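Local coordinates for beta-glucosidase (Chaetomella raphigera, PDB 6JXG), which probably hydrolyses terminal, non-reducing beta-D-glucosyl residues to release beta-D-glucose, as a secreted glycoprotein of glycosyl hydrolase family 3 involved in cellulose degradation, at residues Y444-D448 against G449-D453; L457-N461 against N462-L466; R560-Q564 against A565-P569; V697-S700 against S701-R705. All blocks are in the same frame, centred on the assembly; numbering follows the deposited sequence.

Contact 1: Y444-D448 against G449-D453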
loop_
_atom_site.group_PDB
_atom_site.type_symbol
_atom_site.label_atom_id
_atom_site.label_comp_id
_atom_site.label_asym_id
_atom_site.label_seq_id
_atom_site.Cartn_x
_atom_site.Cartn_y
_atom_site.Cartn_z
ATOM N N TYR A 444 16.732 -1.034 -7.682
ATOM C CA TYR A 444 17.938 -0.352 -8.152
ATOM C C TYR A 444 18.976 -0.290 -7.085
ATOM O O TYR A 444 20.018 0.262 -7.320
ATOM C CB TYR A 444 17.675 1.024 -8.767
ATOM C CG TYR A 444 17.200 2.061 -7.805
ATOM C CD1 TYR A 444 18.085 2.902 -7.194
ATOM C CD2 TYR A 444 15.820 2.265 -7.583
ATOM C CE1 TYR A 444 17.668 3.889 -6.264
ATOM C CE2 TYR A 444 15.393 3.211 -6.656
ATOM C CZ TYR A 444 16.336 4.006 -5.996
ATOM O OH TYR A 444 15.879 4.942 -5.107
ATOM N N ILE A 445 18.714 -0.867 -5.913
ATOM C CA ILE A 445 19.604 -0.839 -4.794
ATOM C C ILE A 445 19.758 -2.288 -4.288
ATOM O O ILE A 445 18.774 -3.022 -4.151
ATOM C CB ILE A 445 18.949 -0.025 -3.655
ATOM C CG1 ILE A 445 18.788 1.460 -4.051
ATOM C CG2 ILE A 445 19.831 -0.040 -2.420
ATOM C CD1 ILE A 445 18.066 2.314 -3.032
ATOM N N THR A 446 20.995 -2.705 -4.064
ATOM C CA THR A 446 21.316 -4.026 -3.455
ATOM C C THR A 446 21.716 -3.838 -1.997
ATOM O O THR A 446 22.588 -3.051 -1.685
ATOM C CB THR A 446 22.539 -4.612 -4.208
ATOM O OG1 THR A 446 22.148 -4.853 -5.549
ATOM C CG2 THR A 446 23.027 -5.949 -3.600
ATOM N N VAL A 447 21.059 -4.549 -1.103
ATOM C CA VAL A 447 21.403 -4.559 0.290
ATOM C C VAL A 447 21.539 -6.010 0.735
ATOM O O VAL A 447 20.680 -6.856 0.457
ATOM C CB VAL A 447 20.344 -3.815 1.143
ATOM C CG1 VAL A 447 20.767 -3.806 2.606
ATOM C CG2 VAL A 447 20.061 -2.383 0.652
ATOM N N ASP A 448 22.622 -6.325 1.467
ATOM C CA ASP A 448 22.900 -7.733 1.877
ATOM C C ASP A 448 22.740 -8.697 0.728
ATOM O O ASP A 448 22.149 -9.774 0.844
ATOM C CB ASP A 448 22.069 -8.150 3.123
ATOM C CG ASP A 448 22.521 -7.446 4.340
ATOM O OD1 ASP A 448 23.523 -6.721 4.191
ATOM O OD2 ASP A 448 21.906 -7.502 5.433
ATOM N N GLY A 449 23.279 -8.326 -0.428
ATOM C CA GLY A 449 23.208 -9.204 -1.605
ATOM C C GLY A 449 21.846 -9.350 -2.284
ATOM O O GLY A 449 21.657 -10.234 -3.143
ATOM N N GLN A 450 20.891 -8.476 -1.956
ATOM C CA GLN A 450 19.488 -8.623 -2.449
ATOM C C GLN A 450 19.131 -7.328 -3.190
ATOM O O GLN A 450 19.065 -6.263 -2.590
ATOM C CB GLN A 450 18.557 -8.880 -1.265
ATOM C CG GLN A 450 18.848 -10.241 -0.668
ATOM C CD GLN A 450 18.327 -10.453 0.736
ATOM O OE1 GLN A 450 17.176 -10.855 0.940
ATOM N NE2 GLN A 450 19.179 -10.245 1.696
ATOM N N LEU A 451 19.005 -7.462 -4.500
ATOM C CA LEU A 451 18.677 -6.387 -5.420
ATOM C C LEU A 451 17.129 -6.248 -5.384
ATOM O O LEU A 451 16.426 -6.889 -6.167
ATOM C CB LEU A 451 19.088 -6.791 -6.792
ATOM C CG LEU A 451 19.464 -5.683 -7.819
ATOM C CD1 LEU A 451 19.303 -6.093 -9.225
ATOM C CD2 LEU A 451 19.056 -4.258 -7.525
ATOM N N GLY A 452 16.656 -5.413 -4.468
ATOM C CA GLY A 452 15.223 -5.191 -4.237
ATOM C C GLY A 452 14.471 -6.306 -3.527
ATOM O O GLY A 452 14.054 -6.159 -2.396
ATOM N N ASP A 453 14.205 -7.381 -4.266
ATOM C CA ASP A 453 13.513 -8.551 -3.745
ATOM C C ASP A 453 14.325 -9.279 -2.688
ATOM O O ASP A 453 15.543 -9.344 -2.790
ATOM C CB ASP A 453 13.260 -9.568 -4.886
ATOM C CG ASP A 453 12.333 -9.060 -5.976
ATOM O OD1 ASP A 453 11.401 -8.244 -5.685
ATOM O OD2 ASP A 453 12.500 -9.536 -7.142
#
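V447 and Q450 close a beta hairpin with a two-residue type I' turn, D448 and G449 at its corner. Both corner residues have positive phi: glycine adopts this readily, and aspartate tolerates it better than most residues with a side chain. V447 and Q450 form the antiparallel hydrogen-bonded pair, with V447 N 3.0 Å from Q450 O and Q450 N 2.9 Å from V447 O. One step out, T446 and L451 make the non-hydrogen-bonded pair, their CA atoms 4.0 Å apart. On their shared face CG of L451 lies 3.6 Å from OG1 of T446; the threonine hydroxyl is set beside its own backbone N (chi1 -65°), which turns it toward the leucine. Farther along, G452 N reaches I445 O at 3.2 Å. L451 then centres an inverse gamma turn, and G452, again at positive phi, swings the chain away to D453, whose carboxylate bonds G121, E163 and T164.

Q450 shares the opposite face with V447. Its chain is extended beyond CG and brings NE2 3.1 Å from D448 O, a nearly straight bond (164°) lying in the amide plane but arriving from above the carbonyl plane. OE1 meanwhile accepts from N455 N. With a leucine in this place, D448 O and N455 N would probably both lose their side-chain mate, and the turn its tie to the chain that follows. Because the two ends of one buried amide are engaged, its flip is fixed, and a glutamine, donor and acceptor at once, suits the position.

Contact 2: L457-N461 against N462-L466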
loop_
_atom_site.group_PDB
_atom_site.type_symbol
_atom_site.label_atom_id
_atom_site.label_comp_id
_atom_site.label_asym_id
_atom_site.label_seq_id
_atom_site.Cartn_x
_atom_site.Cartn_y
_atom_site.Cartn_z
ATOM N N LEU A 457 12.419 -15.820 3.179
ATOM C CA LEU A 457 11.420 -15.344 4.156
ATOM C C LEU A 457 11.917 -15.531 5.627
ATOM O O LEU A 457 11.150 -15.690 6.601
ATOM C CB LEU A 457 10.084 -16.039 3.916
ATOM C CG LEU A 457 9.390 -15.744 2.572
ATOM C CD1 LEU A 457 8.106 -16.543 2.531
ATOM C CD2 LEU A 457 9.068 -14.264 2.306
ATOM N N ALA A 458 13.236 -15.471 5.764
ATOM C CA ALA A 458 13.921 -15.548 7.047
ATOM C C ALA A 458 14.214 -14.152 7.588
ATOM O O ALA A 458 14.544 -13.255 6.802
ATOM C CB ALA A 458 15.226 -16.319 6.850
ATOM N N PRO A 459 14.204 -13.967 8.915
ATOM C CA PRO A 459 14.670 -12.684 9.441
ATOM C C PRO A 459 16.071 -12.244 8.961
ATOM O O PRO A 459 16.956 -13.077 8.743
ATOM C CB PRO A 459 14.642 -12.901 10.958
ATOM C CG PRO A 459 13.564 -13.887 11.171
ATOM C CD PRO A 459 13.737 -14.841 10.017
ATOM N N TRP A 460 16.238 -10.936 8.710
ATOM C CA TRP A 460 17.501 -10.379 8.290
ATOM C C TRP A 460 18.445 -10.310 9.479
ATOM O O TRP A 460 18.031 -10.432 10.653
ATOM C CB TRP A 460 17.206 -8.945 7.732
ATOM C CG TRP A 460 16.797 -8.942 6.294
ATOM C CD1 TRP A 460 15.957 -9.831 5.658
ATOM C CD2 TRP A 460 17.326 -8.092 5.278
ATOM N NE1 TRP A 460 15.902 -9.563 4.335
ATOM C CE2 TRP A 460 16.737 -8.507 4.052
ATOM C CE3 TRP A 460 18.282 -7.058 5.274
ATOM C CZ2 TRP A 460 17.044 -7.892 2.825
ATOM C CZ3 TRP A 460 18.584 -6.450 4.042
ATOM C CH2 TRP A 460 17.947 -6.854 2.861
ATOM N N ASN A 461 19.705 -9.978 9.241
ATOM C CA ASN A 461 20.623 -9.709 10.361
ATOM C C ASN A 461 20.718 -10.882 11.385
ATOM O O ASN A 461 20.865 -10.641 12.528
ATOM C CB ASN A 461 20.305 -8.380 11.051
ATOM C CG ASN A 461 20.526 -7.189 10.127
ATOM O OD1 ASN A 461 21.244 -7.300 9.165
ATOM N ND2 ASN A 461 19.931 -6.076 10.436
ATOM N N ASN A 462 20.615 -12.125 10.916
ATOM C CA ASN A 462 20.697 -13.271 11.798
ATOM C C ASN A 462 19.670 -13.187 12.922
ATOM O O ASN A 462 19.922 -13.577 14.035
ATOM C CB ASN A 462 22.124 -13.381 12.357
ATOM C CG ASN A 462 23.139 -13.596 11.259
ATOM O OD1 ASN A 462 22.968 -14.488 10.459
ATOM N ND2 ASN A 462 24.143 -12.759 11.176
ATOM N N GLY A 463 18.478 -12.711 12.595
ATOM C CA GLY A 463 17.481 -12.442 13.595
ATOM C C GLY A 463 17.043 -13.736 14.282
ATOM O O GLY A 463 16.831 -13.777 15.485
ATOM N N THR A 464 16.872 -14.786 13.528
ATOM C CA THR A 464 16.405 -16.034 14.189
ATOM C C THR A 464 17.451 -16.459 15.287
ATOM O O THR A 464 17.114 -16.690 16.484
ATOM C CB THR A 464 16.134 -17.126 13.175
ATOM O OG1 THR A 464 14.897 -16.839 12.486
ATOM C CG2 THR A 464 16.025 -18.547 13.896
ATOM N N ALA A 465 18.711 -16.473 14.871
ATOM C CA ALA A 465 19.822 -16.792 15.777
ATOM C C ALA A 465 19.926 -15.847 16.968
ATOM O O ALA A 465 20.166 -16.277 18.092
ATOM C CB ALA A 465 21.134 -16.925 14.991
ATOM N N LEU A 466 19.626 -14.557 16.790
ATOM C CA LEU A 466 19.527 -13.670 17.923
ATOM C C LEU A 466 18.459 -14.058 18.935
ATOM O O LEU A 466 18.680 -14.035 20.193
ATOM C CB LEU A 466 19.284 -12.205 17.465
ATOM C CG LEU A 466 19.434 -11.126 18.525
ATOM C CD1 LEU A 466 20.830 -11.132 19.101
ATOM C CD2 LEU A 466 19.096 -9.762 17.886
HETATM O O HOH W 1 17.398 -15.191 10.685
HETATM O O HOH W 2 19.768 -13.267 8.371
#
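W460 and G463 face each other across the tight turn that leads into helix 463-471, with N462 at the N-cap position. Of the direct backbone bonds, the one from G463 N to W460 O, at 3.0 Å, is bent (126°) and weak. N462 makes no capping bond with its side chain; its carbonyl O instead starts the helix by accepting from L466 N at 2.9 Å. N461 and N462, which carry the chain round the turn, both have positive phi, a conformation that asparagine accepts more easily than most residues.

Among the side chains, N461 turns elsewhere, its ND2 bonding D375 O. Packing comes from P459, whose ring lies against the first turn of the helix. Its CB is 3.9 Å from CA of G463. A side chain at G463 would run into that CB, which explains why glycine suits the first helical residue. The other edge of the pyrrolidine meets T464, with CD of P459 3.4 Å from OG1. A chi1 of -75° places this OG1 beside the threonine's own backbone N, and so on the proline side. P459 also packs on I436, and L466 on V434, so the turn and the helix both rest on strand 431-438, a strand of the mixed sheet in the C-terminal family domain.

Water completes the junction. At the start of the helix two N-H groups are met by water: T464 N at 2.9 Å, and N462 N at the N-cap, also at 2.9 Å. Both waters donate to a single acceptor, P459 O, at 2.9 Å for the first and 2.8 Å for the second.

Contact 3: R560-Q564 against A565-P569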
loop_
_atom_site.group_PDB
_atom_site.type_symbol
_atom_site.label_atom_id
_atom_site.label_comp_id
_atom_site.label_asym_id
_atom_site.label_seq_id
_atom_site.Cartn_x
_atom_site.Cartn_y
_atom_site.Cartn_z
ATOM N N ARG A 560 -6.330 -17.107 -0.345
ATOM C CA ARG A 560 -7.132 -17.806 -1.355
ATOM C C ARG A 560 -6.492 -19.150 -1.734
ATOM O O ARG A 560 -7.195 -20.147 -1.883
ATOM C CB ARG A 560 -7.260 -16.928 -2.600
ATOM C CG ARG A 560 -8.075 -15.642 -2.408
ATOM C CD ARG A 560 -7.782 -14.641 -3.557
ATOM N NE ARG A 560 -8.912 -13.714 -3.755
ATOM C CZ ARG A 560 -9.186 -12.670 -2.976
ATOM N NH1 ARG A 560 -8.372 -12.398 -1.977
ATOM N NH2 ARG A 560 -10.322 -11.957 -3.148
ATOM N N HIS A 561 -5.174 -19.168 -1.868
ATOM C CA HIS A 561 -4.430 -20.407 -2.091
ATOM C C HIS A 561 -4.417 -21.349 -0.916
ATOM O O HIS A 561 -4.698 -22.562 -1.072
ATOM C CB HIS A 561 -3.012 -20.110 -2.553
ATOM C CG HIS A 561 -2.107 -21.295 -2.568
ATOM N ND1 HIS A 561 -2.231 -22.343 -3.456
ATOM C CD2 HIS A 561 -1.015 -21.563 -1.817
ATOM C CE1 HIS A 561 -1.267 -23.222 -3.226
ATOM N NE2 HIS A 561 -0.511 -22.762 -2.246
ATOM N N PHE A 562 -4.088 -20.826 0.241
ATOM C CA PHE A 562 -4.065 -21.667 1.460
ATOM C C PHE A 562 -5.437 -22.315 1.617
ATOM O O PHE A 562 -5.511 -23.545 1.932
ATOM C CB PHE A 562 -3.649 -20.887 2.700
ATOM C CG PHE A 562 -2.208 -20.473 2.698
ATOM C CD1 PHE A 562 -1.281 -21.164 3.433
ATOM C CD2 PHE A 562 -1.766 -19.373 1.926
ATOM C CE1 PHE A 562 0.033 -20.799 3.453
ATOM C CE2 PHE A 562 -0.410 -19.039 1.883
ATOM C CZ PHE A 562 0.494 -19.745 2.664
ATOM N N ASP A 563 -6.501 -21.515 1.411
ATOM C CA ASP A 563 -7.852 -22.020 1.586
ATOM C C ASP A 563 -8.143 -23.098 0.493
ATOM O O ASP A 563 -8.598 -24.209 0.799
ATOM C CB ASP A 563 -8.909 -20.888 1.510
ATOM C CG ASP A 563 -8.809 -19.907 2.628
ATOM O OD1 ASP A 563 -8.092 -20.173 3.619
ATOM O OD2 ASP A 563 -9.528 -18.853 2.575
ATOM N N GLN A 564 -7.863 -22.799 -0.757
ATOM C CA GLN A 564 -8.236 -23.721 -1.877
ATOM C C GLN A 564 -7.453 -25.038 -1.822
ATOM O O GLN A 564 -7.942 -26.089 -2.193
ATOM C CB GLN A 564 -7.970 -23.068 -3.234
ATOM C CG GLN A 564 -8.312 -23.944 -4.464
ATOM C CD GLN A 564 -9.756 -24.428 -4.499
ATOM O OE1 GLN A 564 -10.051 -25.533 -4.998
ATOM N NE2 GLN A 564 -10.676 -23.610 -4.002
ATOM N N ALA A 565 -6.235 -24.964 -1.372
ATOM C CA ALA A 565 -5.378 -26.107 -1.315
ATOM C C ALA A 565 -5.406 -26.781 0.032
ATOM O O ALA A 565 -4.691 -27.752 0.223
ATOM C CB ALA A 565 -3.962 -25.646 -1.628
ATOM N N ASN A 566 -6.181 -26.253 0.986
ATOM C CA ASN A 566 -6.256 -26.787 2.293
ATOM C C ASN A 566 -4.925 -26.829 3.023
ATOM O O ASN A 566 -4.633 -27.838 3.617
ATOM C CB ASN A 566 -6.876 -28.202 2.196
ATOM C CG ASN A 566 -8.295 -28.132 1.654
ATOM O OD1 ASN A 566 -8.526 -28.334 0.489
ATOM N ND2 ASN A 566 -9.226 -27.727 2.517
ATOM N N ILE A 567 -4.144 -25.733 2.981
ATOM C CA ILE A 567 -2.867 -25.651 3.674
ATOM C C ILE A 567 -3.090 -24.808 4.899
ATOM O O ILE A 567 -3.642 -23.711 4.774
ATOM C CB ILE A 567 -1.775 -24.983 2.782
ATOM C CG1 ILE A 567 -1.486 -25.842 1.572
ATOM C CG2 ILE A 567 -0.531 -24.763 3.633
ATOM C CD1 ILE A 567 -0.715 -25.215 0.417
ATOM N N GLN A 568 -2.734 -25.316 6.079
ATOM C CA GLN A 568 -2.856 -24.548 7.286
ATOM C C GLN A 568 -1.679 -23.541 7.372
ATOM O O GLN A 568 -0.513 -23.936 7.392
ATOM C CB GLN A 568 -2.854 -25.420 8.569
ATOM C CG GLN A 568 -4.151 -26.164 8.863
ATOM C CD GLN A 568 -3.996 -27.652 8.577
ATOM O OE1 GLN A 568 -3.107 -28.309 9.133
ATOM N NE2 GLN A 568 -4.849 -28.194 7.688
ATOM N N PRO A 569 -2.014 -22.251 7.503
ATOM C CA PRO A 569 -0.950 -21.297 7.664
ATOM C C PRO A 569 -0.569 -21.331 9.101
ATOM O O PRO A 569 -1.306 -21.947 9.911
ATOM C CB PRO A 569 -1.641 -19.949 7.278
ATOM C CG PRO A 569 -3.128 -20.159 7.360
ATOM C CD PRO A 569 -3.354 -21.646 7.414
#
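F562 and I567 meet at the C-terminal end of helix 559-564, where the chain leaves through a Schellman motif. The backbone bonds define it. I567 N reaches back to F562 O at 2.8 Å, in the carbonyl plane, while N566 N bonds D563 O at 3.2 Å from well above that carbonyl's plane. A565 N still follows the helical pattern, 2.9 Å from H561 O. N566 has positive phi, which reverses the chain; glycine is commonest at such a position, and asparagine is among the residues that tolerate it well.

The apolar contact expected of this motif joins the residues linked by the longer bond: CG2 of I567 lies 3.7 Å from CD1 of F562. Further packing surrounds it. CB of P569 is 4.0 Å from CD1 of F562, and I567 O sits in the ring plane at the phenylalanine edge. On the other branch, CD1 of I567 comes 3.6 Å from NE2 of H561. That imidazole is brought over by a CG anti to the backbone N (chi1 169°), which also sets CE1 4.0 Å from CB of A565.

Outside the turn, F562 packs edge-to-face with Y540, and R560 forms a salt bridge with D130 and bonds Q649 at the start of strand 649-658. D563 pairs with R702, so the end of the short helix lies against the tip of the hairpin between strands 692-698 and 704-711 of the fibronectin-like sheet.

Contact 4: V697-S700 against S701-R705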
loop_
_atom_site.group_PDB
_atom_site.type_symbol
_atom_site.label_atom_id
_atom_site.label_comp_id
_atom_site.label_asym_id
_atom_site.label_seq_id
_atom_site.Cartn_x
_atom_site.Cartn_y
_atom_site.Cartn_z
ATOM N N VAL A 697 -18.773 -14.431 8.714
ATOM C CA VAL A 697 -18.355 -13.252 9.474
ATOM C C VAL A 697 -17.500 -13.713 10.633
ATOM O O VAL A 697 -17.880 -14.643 11.369
ATOM C CB VAL A 697 -19.535 -12.376 9.923
ATOM C CG1 VAL A 697 -19.068 -11.267 10.895
ATOM C CG2 VAL A 697 -20.251 -11.831 8.723
ATOM N N GLY A 698 -16.328 -13.081 10.802
ATOM C CA GLY A 698 -15.507 -13.398 11.943
ATOM C C GLY A 698 -14.300 -12.499 12.180
ATOM O O GLY A 698 -14.254 -11.385 11.680
ATOM N N ALA A 699 -13.367 -13.008 12.984
ATOM C CA ALA A 699 -12.223 -12.284 13.432
ATOM C C ALA A 699 -10.988 -12.430 12.515
ATOM O O ALA A 699 -10.005 -11.732 12.731
ATOM C CB ALA A 699 -11.916 -12.749 14.846
ATOM N N SER A 700 -11.059 -13.270 11.490
ATOM C CA SER A 700 -9.963 -13.552 10.584
ATOM C C SER A 700 -10.526 -14.355 9.412
ATOM O O SER A 700 -11.702 -14.699 9.426
ATOM C CB SER A 700 -8.778 -14.306 11.245
ATOM O OG SER A 700 -8.967 -15.677 11.177
ATOM N N SER A 701 -9.708 -14.587 8.375
ATOM C CA SER A 701 -10.069 -15.497 7.315
ATOM C C SER A 701 -10.319 -16.918 7.758
ATOM O O SER A 701 -10.844 -17.687 6.966
ATOM C CB SER A 701 -9.024 -15.568 6.153
ATOM O OG SER A 701 -7.754 -16.065 6.522
ATOM N N ARG A 702 -9.904 -17.311 8.930
ATOM C CA ARG A 702 -10.165 -18.647 9.454
ATOM C C ARG A 702 -10.928 -18.697 10.772
ATOM O O ARG A 702 -11.498 -19.761 11.046
ATOM C CB ARG A 702 -8.840 -19.455 9.566
ATOM C CG ARG A 702 -8.368 -19.807 8.162
ATOM C CD ARG A 702 -7.269 -20.820 8.125
ATOM N NE ARG A 702 -6.870 -21.001 6.746
ATOM C CZ ARG A 702 -6.523 -22.174 6.198
ATOM N NH1 ARG A 702 -6.412 -23.341 6.930
ATOM N NH2 ARG A 702 -6.278 -22.174 4.952
ATOM N N ASP A 703 -10.974 -17.597 11.553
ATOM C CA ASP A 703 -11.767 -17.552 12.803
ATOM C C ASP A 703 -13.206 -17.032 12.537
ATOM O O ASP A 703 -13.585 -15.872 12.820
ATOM C CB ASP A 703 -11.007 -16.751 13.819
ATOM C CG ASP A 703 -11.615 -16.760 15.182
ATOM O OD1 ASP A 703 -12.557 -17.546 15.390
ATOM O OD2 ASP A 703 -11.173 -16.008 16.085
ATOM N N ILE A 704 -13.947 -17.893 11.860
ATOM C CA ILE A 704 -15.261 -17.596 11.419
ATOM C C ILE A 704 -16.234 -17.949 12.541
ATOM O O ILE A 704 -16.288 -19.098 13.037
ATOM C CB ILE A 704 -15.611 -18.372 10.152
ATOM C CG1 ILE A 704 -14.678 -17.972 8.977
ATOM C CG2 ILE A 704 -17.059 -18.087 9.794
ATOM C CD1 ILE A 704 -14.684 -16.487 8.635
ATOM N N ARG A 705 -17.014 -16.953 12.926
ATOM C CA ARG A 705 -17.867 -17.077 14.048
ATOM C C ARG A 705 -19.335 -17.182 13.637
ATOM O O ARG A 705 -20.105 -17.685 14.415
ATOM C CB ARG A 705 -17.737 -15.869 14.954
ATOM C CG ARG A 705 -16.304 -15.610 15.368
ATOM C CD ARG A 705 -15.808 -16.599 16.411
ATOM N NE ARG A 705 -14.491 -16.138 16.847
ATOM C CZ ARG A 705 -14.265 -15.248 17.809
ATOM N NH1 ARG A 705 -15.232 -14.783 18.595
ATOM N NH2 ARG A 705 -13.028 -14.882 18.061
#
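V697 and R705 meet where the strands of a beta hairpin, 692-698 and 704-711, give way to its connecting loop at the edge of the fibronectin type III-like sheet. R705 N bonds V697 O at 2.9 Å. Next comes the non-hydrogen-bonded pair G698 and I704, where the backbones are so close that a CB on G698 would collide with D703 O and CA of I704, which makes glycine the fitting residue. A699 N then bonds D703 O at 2.9 Å, with D703 at the centre of an inverse gamma turn.

The tip of the hairpin is organised as an ST turn by S700. Its hydroxyl, placed between its own backbone N and carbonyl carbon (chi1 88°), accepts from R702 N at 2.9 Å and from D703 N at 2.8 Å. The same OG bonds E572 OE2, so three partners surround it. An alanine here would take away OG, and the N-H groups of R702 and D703 would probably be left without this acceptor, with E572 losing its mate as well.

Beyond the tip, D703 and R705 form a side-on salt bridge. NE of R705 lies 2.8 Å from OD1 of D703 and NH2 2.9 Å from OD2, both oxygens close to the guanidinium plane. R705 NH1 has its own partner in F582 O. The methyl carbon CB of A699 packs 3.6 Å from OD2 of D703, and a small side chain suits this place beside the ion pair. In the strand that carries R705, CD1 of I704 lies 3.6 Å from S700 O.

The four contacts follow one another along the chain and fall into two pairs. Contacts 1 and 2, with centres about 17 Å apart, lie in the same C-terminal domain of the glycosyl hydrolase family 3 fold; the indole of W460 packs against the hairpin at V447, D448 and Q450, fastening it to the loop that enters helix 463-471. Contacts 3 and 4, about 15 Å apart by centres, touch through R702, whose guanidinium nests among D563, I567 and P569. Contact 3 belongs to the same domain as the first two, its centre about 26 Å from that of contact 2. Through R702 it joins that domain to the hairpin of the fibronectin type III-like sheet; contacts 1 and 4 are the farthest apart, about 37 Å between centres.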